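Pectate lyase (Bacillus, PDB 3VMV) probably cleaves the polygalacturonate of pectin by beta-elimination, as a secreted parallel beta-helix enzyme of polysaccharide lyase family 1. Local coordinates at residues H114-V125 with Y151-A162. Residues are numbered along the deposited sequence; the frame is centred on the assembly and turned at random.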
loop_
_atom_site.group_PDB
_atom_site.type_symbol
_atom_site.label_atom_id
_atom_site.label_comp_id
_atom_site.label_asym_id
_atom_site.label_seq_id
_atom_site.Cartn_x
_atom_site.Cartn_y
_atom_site.Cartn_z
ATOM N N HIS A 114 10.872 -6.091 7.491
ATOM C CA HIS A 114 11.314 -6.070 8.885
ATOM C C HIS A 114 11.580 -4.632 9.312
ATOM O O HIS A 114 12.576 -4.364 10.003
ATOM C CB HIS A 114 12.525 -6.975 9.139
ATOM C CG HIS A 114 12.215 -8.418 8.937
ATOM N ND1 HIS A 114 12.324 -9.037 7.706
ATOM C CD2 HIS A 114 11.740 -9.352 9.792
ATOM C CE1 HIS A 114 11.974 -10.310 7.829
ATOM N NE2 HIS A 114 11.631 -10.532 9.088
ATOM N N VAL A 115 10.653 -3.735 8.964
ATOM C CA VAL A 115 10.828 -2.325 9.317
ATOM C C VAL A 115 10.276 -2.088 10.719
ATOM O O VAL A 115 9.069 -2.097 10.933
ATOM C CB VAL A 115 10.165 -1.398 8.298
ATOM C CG1 VAL A 115 10.520 0.104 8.600
ATOM C CG2 VAL A 115 10.699 -1.751 6.884
ATOM N N ARG A 116 11.167 -1.889 11.684
ATOM C CA ARG A 116 10.785 -1.533 13.051
ATOM C C ARG A 116 11.078 -0.051 13.365
ATOM O O ARG A 116 10.256 0.642 13.976
ATOM C CB ARG A 116 11.517 -2.409 14.072
ATOM C CG ARG A 116 11.327 -1.898 15.497
ATOM C CD ARG A 116 11.608 -2.940 16.554
ATOM N NE ARG A 116 11.597 -2.321 17.883
ATOM C CZ ARG A 116 10.507 -1.980 18.577
ATOM N NH1 ARG A 116 9.284 -2.213 18.124
ATOM N NH2 ARG A 116 10.648 -1.408 19.768
ATOM N N GLU A 117 12.260 0.417 12.964
ATOM C CA GLU A 117 12.670 1.810 13.250
ATOM C C GLU A 117 11.991 2.824 12.322
ATOM O O GLU A 117 11.335 2.452 11.357
ATOM C CB GLU A 117 14.186 1.922 13.194
ATOM C CG GLU A 117 14.866 1.040 14.237
ATOM C CD GLU A 117 16.374 1.150 14.202
ATOM O OE1 GLU A 117 16.881 2.294 14.179
ATOM O OE2 GLU A 117 17.052 0.096 14.194
ATOM N N GLY A 118 12.157 4.125 12.594
ATOM C CA GLY A 118 11.453 5.114 11.797
ATOM C C GLY A 118 9.970 5.127 12.121
ATOM O O GLY A 118 9.570 5.209 13.280
ATOM N N GLU A 119 9.139 5.068 11.085
ATOM C CA GLU A 119 7.708 4.886 11.309
ATOM C C GLU A 119 7.395 3.416 11.597
ATOM O O GLU A 119 6.263 3.092 11.948
ATOM C CB GLU A 119 6.894 5.293 10.065
ATOM C CG GLU A 119 7.075 6.738 9.600
ATOM C CD GLU A 119 6.319 7.741 10.469
ATOM O OE1 GLU A 119 5.579 7.311 11.403
ATOM O OE2 GLU A 119 6.460 8.980 10.219
ATOM N N GLY A 120 8.371 2.527 11.406
ATOM C CA GLY A 120 8.130 1.097 11.529
ATOM C C GLY A 120 7.254 0.573 10.396
ATOM O O GLY A 120 6.575 -0.461 10.523
ATOM N N THR A 121 7.291 1.278 9.279
ATOM C CA THR A 121 6.380 0.982 8.176
ATOM C C THR A 121 7.144 0.931 6.859
ATOM O O THR A 121 8.020 1.766 6.605
ATOM C CB THR A 121 5.297 2.071 8.131
ATOM O OG1 THR A 121 4.471 1.953 9.314
ATOM C CG2 THR A 121 4.399 1.929 6.893
ATOM N N ALA A 122 6.833 -0.047 6.008
ATOM C CA ALA A 122 7.624 -0.221 4.786
ATOM C C ALA A 122 7.440 0.980 3.827
ATOM O O ALA A 122 8.422 1.498 3.308
ATOM C CB ALA A 122 7.288 -1.555 4.077
ATOM N N ILE A 123 6.189 1.379 3.557
ATOM C CA ILE A 123 5.963 2.622 2.825
ATOM C C ILE A 123 4.868 3.394 3.521
ATOM O O ILE A 123 3.743 2.917 3.640
ATOM C CB ILE A 123 5.559 2.392 1.374
ATOM C CG1 ILE A 123 6.607 1.538 0.674
ATOM C CG2 ILE A 123 5.427 3.752 0.638
ATOM C CD1 ILE A 123 6.258 1.197 -0.817
ATOM N N GLU A 124 5.195 4.596 3.991
ATOM C CA GLU A 124 4.218 5.511 4.547
ATOM C C GLU A 124 3.931 6.600 3.543
ATOM O O GLU A 124 4.868 7.272 3.099
ATOM C CB GLU A 124 4.724 6.128 5.861
ATOM C CG GLU A 124 3.789 7.316 6.288
ATOM C CD GLU A 124 3.826 7.749 7.762
ATOM O OE1 GLU A 124 3.225 7.069 8.639
ATOM O OE2 GLU A 124 4.406 8.823 8.047
ATOM N N VAL A 125 2.660 6.795 3.177
ATOM C CA VAL A 125 2.309 7.809 2.195
ATOM C C VAL A 125 1.453 8.853 2.922
ATOM O O VAL A 125 0.370 8.534 3.382
ATOM C CB VAL A 125 1.522 7.188 1.029
ATOM C CG1 VAL A 125 1.186 8.231 0.007
ATOM C CG2 VAL A 125 2.282 6.001 0.381
ATOM N N TYR A 151 5.449 -4.767 17.279
ATOM C CA TYR A 151 6.925 -4.713 17.191
ATOM C C TYR A 151 7.320 -4.053 15.884
ATOM O O TYR A 151 8.185 -3.160 15.861
ATOM C CB TYR A 151 7.532 -6.111 17.316
ATOM C CG TYR A 151 9.043 -6.134 17.371
ATOM C CD1 TYR A 151 9.705 -5.988 18.571
ATOM C CD2 TYR A 151 9.799 -6.289 16.209
ATOM C CE1 TYR A 151 11.090 -6.015 18.628
ATOM C CE2 TYR A 151 11.165 -6.316 16.249
ATOM C CZ TYR A 151 11.808 -6.187 17.467
ATOM O OH TYR A 151 13.182 -6.222 17.502
ATOM N N TYR A 152 6.712 -4.539 14.795
ATOM C CA TYR A 152 6.706 -3.835 13.519
ATOM C C TYR A 152 5.405 -3.079 13.427
ATOM O O TYR A 152 4.396 -3.480 14.071
ATOM C CB TYR A 152 6.827 -4.841 12.361
ATOM C CG TYR A 152 8.058 -5.728 12.497
ATOM C CD1 TYR A 152 9.340 -5.215 12.298
ATOM C CD2 TYR A 152 7.913 -7.080 12.829
ATOM C CE1 TYR A 152 10.466 -6.033 12.448
ATOM C CE2 TYR A 152 9.027 -7.904 12.976
ATOM C CZ TYR A 152 10.282 -7.381 12.773
ATOM O OH TYR A 152 11.387 -8.212 12.949
ATOM N N ASP A 153 5.384 -2.012 12.617
ATOM C CA ASP A 153 4.132 -1.260 12.436
ATOM C C ASP A 153 3.457 -1.671 11.127
ATOM O O ASP A 153 2.960 -2.790 11.042
ATOM C CB ASP A 153 4.377 0.257 12.554
ATOM C CG ASP A 153 3.099 1.061 12.836
ATOM O OD1 ASP A 153 2.002 0.483 12.922
ATOM O OD2 ASP A 153 3.215 2.309 12.994
ATOM N N GLY A 154 3.359 -0.792 10.144
ATOM C CA GLY A 154 2.615 -1.170 8.934
ATOM C C GLY A 154 3.439 -1.679 7.776
ATOM O O GLY A 154 4.653 -1.590 7.775
ATOM N N LEU A 155 2.770 -2.198 6.754
ATOM C CA LEU A 155 3.468 -2.448 5.528
ATOM C C LEU A 155 3.279 -1.295 4.578
ATOM O O LEU A 155 4.258 -0.644 4.229
ATOM C CB LEU A 155 3.060 -3.788 4.891
ATOM C CG LEU A 155 3.572 -4.994 5.709
ATOM C CD1 LEU A 155 3.186 -6.278 4.998
ATOM C CD2 LEU A 155 5.097 -4.945 5.944
ATOM N N VAL A 156 2.054 -1.010 4.158
ATOM C CA VAL A 156 1.820 0.212 3.373
ATOM C C VAL A 156 0.694 0.986 3.996
ATOM O O VAL A 156 -0.454 0.488 4.068
ATOM C CB VAL A 156 1.456 -0.046 1.883
ATOM C CG1 VAL A 156 1.016 1.282 1.198
ATOM C CG2 VAL A 156 2.660 -0.674 1.137
ATOM N N ASP A 157 1.011 2.171 4.547
ATOM C CA ASP A 157 0.023 2.988 5.246
ATOM C C ASP A 157 -0.148 4.305 4.538
ATOM O O ASP A 157 0.829 4.908 4.090
ATOM C CB ASP A 157 0.427 3.292 6.698
ATOM C CG ASP A 157 0.387 2.074 7.615
ATOM O OD1 ASP A 157 -0.202 1.038 7.270
ATOM O OD2 ASP A 157 0.979 2.159 8.739
ATOM N N MET A 158 -1.395 4.767 4.460
ATOM C CA MET A 158 -1.718 6.055 3.838
ATOM C C MET A 158 -2.454 6.908 4.837
ATOM O O MET A 158 -3.386 6.427 5.510
ATOM C CB MET A 158 -2.595 5.802 2.591
ATOM C CG MET A 158 -1.842 4.882 1.593
ATOM S SD MET A 158 -3.021 4.437 0.335
ATOM C CE MET A 158 -2.088 3.055 -0.385
ATOM N N LYS A 159 -2.047 8.167 4.927
ATOM C CA LYS A 159 -2.557 9.071 5.956
ATOM C C LYS A 159 -2.637 10.492 5.437
ATOM O O LYS A 159 -1.997 10.849 4.427
ATOM C CB LYS A 159 -1.583 9.099 7.164
ATOM C CG LYS A 159 -1.277 7.732 7.776
ATOM C CD LYS A 159 -0.236 7.845 8.924
ATOM C CE LYS A 159 0.134 6.457 9.475
ATOM N NZ LYS A 159 1.222 6.567 10.514
ATOM N N ARG A 160 -3.361 11.327 6.194
ATOM C CA ARG A 160 -3.249 12.786 6.071
ATOM C C ARG A 160 -3.441 13.242 4.621
ATOM O O ARG A 160 -2.588 13.901 4.022
ATOM C CB ARG A 160 -1.920 13.285 6.671
ATOM C CG ARG A 160 -1.881 13.006 8.193
ATOM C CD ARG A 160 -0.658 13.626 8.829
ATOM N NE ARG A 160 -0.803 13.569 10.287
ATOM C CZ ARG A 160 -1.384 14.498 11.045
ATOM N NH1 ARG A 160 -1.884 15.606 10.509
ATOM N NH2 ARG A 160 -1.465 14.311 12.356
ATOM N N ASN A 161 -4.606 12.898 4.083
ATOM C CA ASN A 161 -5.053 13.418 2.794
ATOM C C ASN A 161 -4.276 12.962 1.562
ATOM O O ASN A 161 -4.399 13.582 0.513
ATOM C CB ASN A 161 -5.098 14.939 2.849
ATOM C CG ASN A 161 -6.023 15.408 3.914
ATOM O OD1 ASN A 161 -7.233 15.190 3.830
ATOM N ND2 ASN A 161 -5.462 16.002 4.958
ATOM N N ALA A 162 -3.567 11.842 1.672
ATOM C CA ALA A 162 -2.954 11.199 0.511
ATOM C C ALA A 162 -4.082 10.818 -0.443
ATOM O O ALA A 162 -5.134 10.360 -0.004
ATOM C CB ALA A 162 -2.201 9.922 0.955
HETATM O O HOH W 1 7.762 -0.518 14.830
HETATM O O HOH W 2 3.870 5.129 11.873
HETATM O O HOH W 3 6.752 -2.984 9.210
HETATM O O HOH W 4 2.611 3.944 9.661
#
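Arg116 lies across Tyr151 at about a right angle, its CD 3.5 Å from the ring centroid and its guanidinium stacked flat on the same face, planes 19° apart. The long, flat-ended arginine suits because NH1 can also donate to Tyr151 O (2.7 Å) on a lone pair. The Tyr152 ring takes Val115 O near its edge, while His114, held by Glu142, forms an offset edge-to-face pair with it, centroids 5.7 Å apart and CD2 nearest Tyr152 OH.

Successive coils of the parallel beta-helix pair, strand 123-125 with strand 156-158. Ile123 sits beside Val156, both on Phe139 and Ile134; Val125, also on Ile134, fills the hollow between Met158 CG and Ala162 CB (3.9 Å from Val125 CG1). Asp153, salt-bridged to Lys177, donates its N to Gly120 O (2.9 Å); glycine suits, with positive phi and no CB to hit Arg116 O and crowd Asp153 CB. On the other face, extended Lys159 reaches across so that NZ meets Glu124 OE1 at 2.8 Å. Water 4 joins Lys159 NZ, Thr121 OG1 and Asp157 OD2, while Asp157 OD1 accepts from Leu180 N. Lys159, and Arg98 on Glu119, would probably offset repulsion between Glu119 OE2 and Glu124 OE2, 3.0 Å apart.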